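Local coordinates for protein T cell receptor mu chain (Monodelphis domestica, PDB 7L15) that probably helps a distinct lineage of marsupial T cells recognise antigen, as the mu chain of a heterodimeric gamma-mu T cell receptor, at residues E14-A28 and L95-V109. Sequence-based numbering, arbitrary orientation.
Sequences EKTLLTESGGGTYQA and LGLRDSGQYHCARRV
Arg107 reaches across to Glu14 and Thr16 with its chain extended from CG to NE; CG lies anti to the backbone N (chi1 173°), which sends the guanidinium to the loop that leads into strand 17-21. There Arg107 NH2 forms a salt bridge with Glu14 OE1 at 2.9 Å. The carboxylate and guanidinium planes stand 68° apart, so the pair is not a coplanar fork, and the second bond, Arg107 NH1 to Glu14 OE2, is weak. Arg107 NH1 also donates to Thr16 OG1 at 2.8 Å, this time in the guanidinium plane, while Thr16 CG2 lies against the aliphatic CD. Two bonded residues at its edge probably limit the rotation of the guanidinium. Further in, Leu18 CD2 rests 4.0 Å from Cys105 SG, the sulfur bonded to Cys36. The bent chain of Glu20 brings OE2 to Cys105 N (2.9 Å), its anti lone pair accepting the backbone N-H. At the other end Leu95 CD1 meets Tyr26 CB at 3.6 Å. Strands 17-21 and 101-109 run roughly antiparallel (152°). Strand A packing on strand F beside the core disulfide, with buried Glu20 accepting from Cys105 N and, weakly, from Gly123 N, is characteristic of immunoglobulin V domains, many of which place Gln or Glu here.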
# COMPACT_ATOMS: atom_id res chain seq x y z
N GLU A 14 -26.01 10.65 21.45
CA GLU A 14 -24.57 10.45 21.48
C GLU A 14 -23.99 10.88 20.14
O GLU A 14 -24.64 10.77 19.10
CB GLU A 14 -24.21 8.98 21.76
CG GLU A 14 -24.59 8.00 20.64
CD GLU A 14 -24.19 6.54 20.93
OE1 GLU A 14 -23.95 6.21 22.12
OE2 GLU A 14 -24.13 5.74 19.95
N LYS A 15 -22.75 11.37 20.19
CA LYS A 15 -21.91 11.54 19.02
C LYS A 15 -20.60 10.81 19.28
O LYS A 15 -20.12 10.78 20.42
CB LYS A 15 -21.66 13.02 18.72
N THR A 16 -20.03 10.18 18.26
CA THR A 16 -18.78 9.43 18.41
C THR A 16 -17.62 10.32 17.99
O THR A 16 -17.35 10.49 16.81
CB THR A 16 -18.80 8.14 17.59
OG1 THR A 16 -19.90 7.33 18.01
CG2 THR A 16 -17.49 7.39 17.78
N LEU A 17 -16.93 10.90 18.97
CA LEU A 17 -15.76 11.73 18.73
C LEU A 17 -14.52 10.96 19.17
O LEU A 17 -14.44 10.51 20.32
CB LEU A 17 -15.88 13.06 19.49
CG LEU A 17 -17.22 13.77 19.36
CD1 LEU A 17 -17.28 15.01 20.26
CD2 LEU A 17 -17.50 14.12 17.89
N LEU A 18 -13.57 10.81 18.26
CA LEU A 18 -12.35 10.06 18.53
C LEU A 18 -11.20 10.85 17.92
O LEU A 18 -11.29 11.25 16.75
CB LEU A 18 -12.39 8.64 17.93
CG LEU A 18 -13.64 7.77 18.11
CD1 LEU A 18 -13.67 6.66 17.07
CD2 LEU A 18 -13.68 7.17 19.48
N THR A 19 -10.13 11.04 18.68
CA THR A 19 -8.98 11.81 18.23
C THR A 19 -7.73 11.06 18.65
O THR A 19 -7.46 10.93 19.85
CB THR A 19 -8.99 13.22 18.83
OG1 THR A 19 -10.20 13.86 18.47
CG2 THR A 19 -7.84 14.04 18.30
N GLU A 20 -6.98 10.56 17.66
CA GLU A 20 -5.77 9.80 17.93
C GLU A 20 -4.56 10.73 17.99
O GLU A 20 -4.47 11.70 17.23
CB GLU A 20 -5.54 8.72 16.87
CG GLU A 20 -6.74 7.83 16.60
CD GLU A 20 -7.72 8.41 15.59
OE1 GLU A 20 -7.71 9.65 15.38
OE2 GLU A 20 -8.46 7.61 14.97
N SER A 21 -3.64 10.42 18.90
CA SER A 21 -2.40 11.16 18.99
C SER A 21 -1.28 10.17 19.31
O SER A 21 -1.53 9.02 19.68
CB SER A 21 -2.51 12.26 20.04
OG SER A 21 -2.84 11.71 21.30
N GLY A 22 -0.04 10.63 19.16
CA GLY A 22 1.14 9.80 19.35
C GLY A 22 1.88 9.43 18.08
O GLY A 22 2.92 8.76 18.17
N GLY A 23 1.39 9.82 16.91
CA GLY A 23 2.05 9.44 15.67
C GLY A 23 3.38 10.17 15.49
O GLY A 23 3.73 11.06 16.26
N GLY A 24 4.12 9.76 14.46
CA GLY A 24 5.37 10.40 14.11
C GLY A 24 6.32 9.38 13.50
O GLY A 24 5.91 8.34 13.00
N THR A 25 7.61 9.70 13.53
CA THR A 25 8.62 8.82 12.97
C THR A 25 9.31 8.07 14.09
O THR A 25 9.77 8.68 15.06
CB THR A 25 9.63 9.60 12.15
OG1 THR A 25 8.95 10.24 11.08
CG2 THR A 25 10.71 8.67 11.56
N TYR A 26 9.32 6.75 14.00
CA TYR A 26 9.88 5.89 15.02
C TYR A 26 11.02 5.07 14.43
O TYR A 26 11.06 4.81 13.22
CB TYR A 26 8.82 4.95 15.60
CG TYR A 26 7.79 5.64 16.49
CD1 TYR A 26 6.72 6.37 15.93
CD2 TYR A 26 7.86 5.54 17.88
CE1 TYR A 26 5.78 7.00 16.74
CE2 TYR A 26 6.93 6.17 18.68
CZ TYR A 26 5.89 6.89 18.11
OH TYR A 26 4.98 7.50 18.94
N GLN A 27 11.94 4.67 15.28
CA GLN A 27 13.00 3.75 14.89
C GLN A 27 12.54 2.33 15.13
O GLN A 27 11.88 2.04 16.14
CB GLN A 27 14.29 4.02 15.68
CG GLN A 27 14.86 5.41 15.48
CD GLN A 27 16.05 5.68 16.39
OE1 GLN A 27 16.54 4.78 17.08
NE2 GLN A 27 16.50 6.92 16.41
N ALA A 28 12.90 1.44 14.20
CA ALA A 28 12.64 0.02 14.38
C ALA A 28 13.19 -0.47 15.71
O ALA A 28 14.24 -0.01 16.18
CB ALA A 28 13.26 -0.77 13.22
N LEU A 95 8.75 -2.35 16.98
CA LEU A 95 8.29 -1.85 15.68
C LEU A 95 9.25 -2.26 14.57
O LEU A 95 10.47 -2.27 14.74
CB LEU A 95 8.19 -0.33 15.70
CG LEU A 95 7.06 0.34 16.48
CD1 LEU A 95 7.29 1.85 16.48
CD2 LEU A 95 5.73 0.00 15.83
N GLY A 96 8.67 -2.57 13.41
CA GLY A 96 9.44 -2.77 12.20
C GLY A 96 8.79 -2.02 11.05
O GLY A 96 7.77 -1.35 11.22
N LEU A 97 9.42 -2.16 9.88
CA LEU A 97 8.98 -1.40 8.70
C LEU A 97 7.53 -1.69 8.34
O LEU A 97 6.83 -0.80 7.84
CB LEU A 97 9.88 -1.73 7.52
CG LEU A 97 11.37 -1.47 7.76
CD1 LEU A 97 12.15 -1.76 6.49
CD2 LEU A 97 11.63 -0.04 8.26
N ARG A 98 7.07 -2.93 8.56
CA ARG A 98 5.69 -3.26 8.22
C ARG A 98 4.67 -2.57 9.11
O ARG A 98 3.49 -2.57 8.78
CB ARG A 98 5.49 -4.78 8.26
CG ARG A 98 5.79 -5.50 6.94
CD ARG A 98 6.91 -6.54 7.09
NE ARG A 98 6.81 -7.31 8.34
CZ ARG A 98 7.78 -8.08 8.83
NH1 ARG A 98 7.60 -8.74 9.97
NH2 ARG A 98 8.94 -8.19 8.18
N ASP A 99 5.09 -1.97 10.23
CA ASP A 99 4.12 -1.30 11.10
C ASP A 99 3.80 0.13 10.68
O ASP A 99 2.99 0.77 11.36
CB ASP A 99 4.64 -1.30 12.53
CG ASP A 99 4.81 -2.71 13.08
OD1 ASP A 99 3.81 -3.47 13.06
OD2 ASP A 99 5.93 -3.06 13.49
N SER A 100 4.41 0.64 9.60
CA SER A 100 4.12 1.99 9.12
C SER A 100 2.71 2.10 8.56
O SER A 100 2.18 1.17 7.96
CB SER A 100 5.12 2.40 8.02
OG SER A 100 6.44 2.47 8.52
N GLY A 101 2.10 3.25 8.74
CA GLY A 101 0.79 3.49 8.19
C GLY A 101 0.01 4.46 9.06
O GLY A 101 0.56 5.16 9.89
N GLN A 102 -1.30 4.49 8.81
CA GLN A 102 -2.20 5.38 9.52
C GLN A 102 -2.98 4.57 10.55
O GLN A 102 -3.77 3.70 10.19
CB GLN A 102 -3.15 6.05 8.54
CG GLN A 102 -3.99 7.15 9.17
CD GLN A 102 -3.27 8.48 9.19
OE1 GLN A 102 -2.13 8.59 8.72
NE2 GLN A 102 -3.94 9.51 9.72
N TYR A 103 -2.77 4.88 11.82
CA TYR A 103 -3.43 4.17 12.91
C TYR A 103 -4.74 4.88 13.29
O TYR A 103 -4.73 6.06 13.66
CB TYR A 103 -2.49 4.07 14.11
CG TYR A 103 -1.42 3.04 13.91
CD1 TYR A 103 -0.31 3.31 13.13
CD2 TYR A 103 -1.53 1.76 14.48
CE1 TYR A 103 0.67 2.36 12.92
CE2 TYR A 103 -0.56 0.79 14.27
CZ TYR A 103 0.54 1.10 13.49
OH TYR A 103 1.51 0.16 13.26
N HIS A 104 -5.84 4.15 13.22
CA HIS A 104 -7.17 4.67 13.51
C HIS A 104 -7.73 4.01 14.76
O HIS A 104 -7.66 2.79 14.92
CB HIS A 104 -8.12 4.44 12.34
CG HIS A 104 -7.79 5.23 11.12
ND1 HIS A 104 -8.39 6.44 10.83
CD2 HIS A 104 -6.89 5.02 10.13
CE1 HIS A 104 -7.90 6.91 9.70
NE2 HIS A 104 -6.99 6.07 9.25
N CYS A 105 -8.26 4.84 15.65
CA CYS A 105 -9.18 4.41 16.69
C CYS A 105 -10.57 4.18 16.07
O CYS A 105 -11.00 4.94 15.20
CB CYS A 105 -9.22 5.51 17.74
SG CYS A 105 -10.12 5.32 19.28
N ALA A 106 -11.25 3.13 16.51
CA ALA A 106 -12.56 2.80 15.96
C ALA A 106 -13.54 2.43 17.07
O ALA A 106 -13.15 1.80 18.05
CB ALA A 106 -12.48 1.64 14.95
N ARG A 107 -14.82 2.81 16.89
CA ARG A 107 -15.90 2.43 17.78
C ARG A 107 -16.93 1.63 17.01
O ARG A 107 -17.37 2.05 15.93
CB ARG A 107 -16.57 3.65 18.43
CG ARG A 107 -17.83 3.29 19.27
CD ARG A 107 -18.53 4.51 19.90
NE ARG A 107 -19.65 4.15 20.79
CZ ARG A 107 -20.86 4.71 20.76
NH1 ARG A 107 -21.15 5.66 19.88
NH2 ARG A 107 -21.80 4.32 21.62
N ARG A 108 -17.33 0.49 17.57
CA ARG A 108 -18.41 -0.29 16.98
C ARG A 108 -19.75 0.31 17.40
O ARG A 108 -19.97 0.57 18.59
CB ARG A 108 -18.30 -1.75 17.41
CG ARG A 108 -19.43 -2.62 16.89
CD ARG A 108 -19.14 -4.10 17.13
NE ARG A 108 -20.17 -4.90 16.49
CZ ARG A 108 -19.97 -6.10 15.97
NH1 ARG A 108 -18.77 -6.66 16.00
NH2 ARG A 108 -20.98 -6.73 15.39
N VAL A 109 -20.62 0.56 16.42
CA VAL A 109 -21.88 1.27 16.62
C VAL A 109 -22.97 0.54 15.84
O VAL A 109 -22.77 0.19 14.67
CB VAL A 109 -21.78 2.73 16.15
CG1 VAL A 109 -23.14 3.38 16.06
CG2 VAL A 109 -20.86 3.53 17.09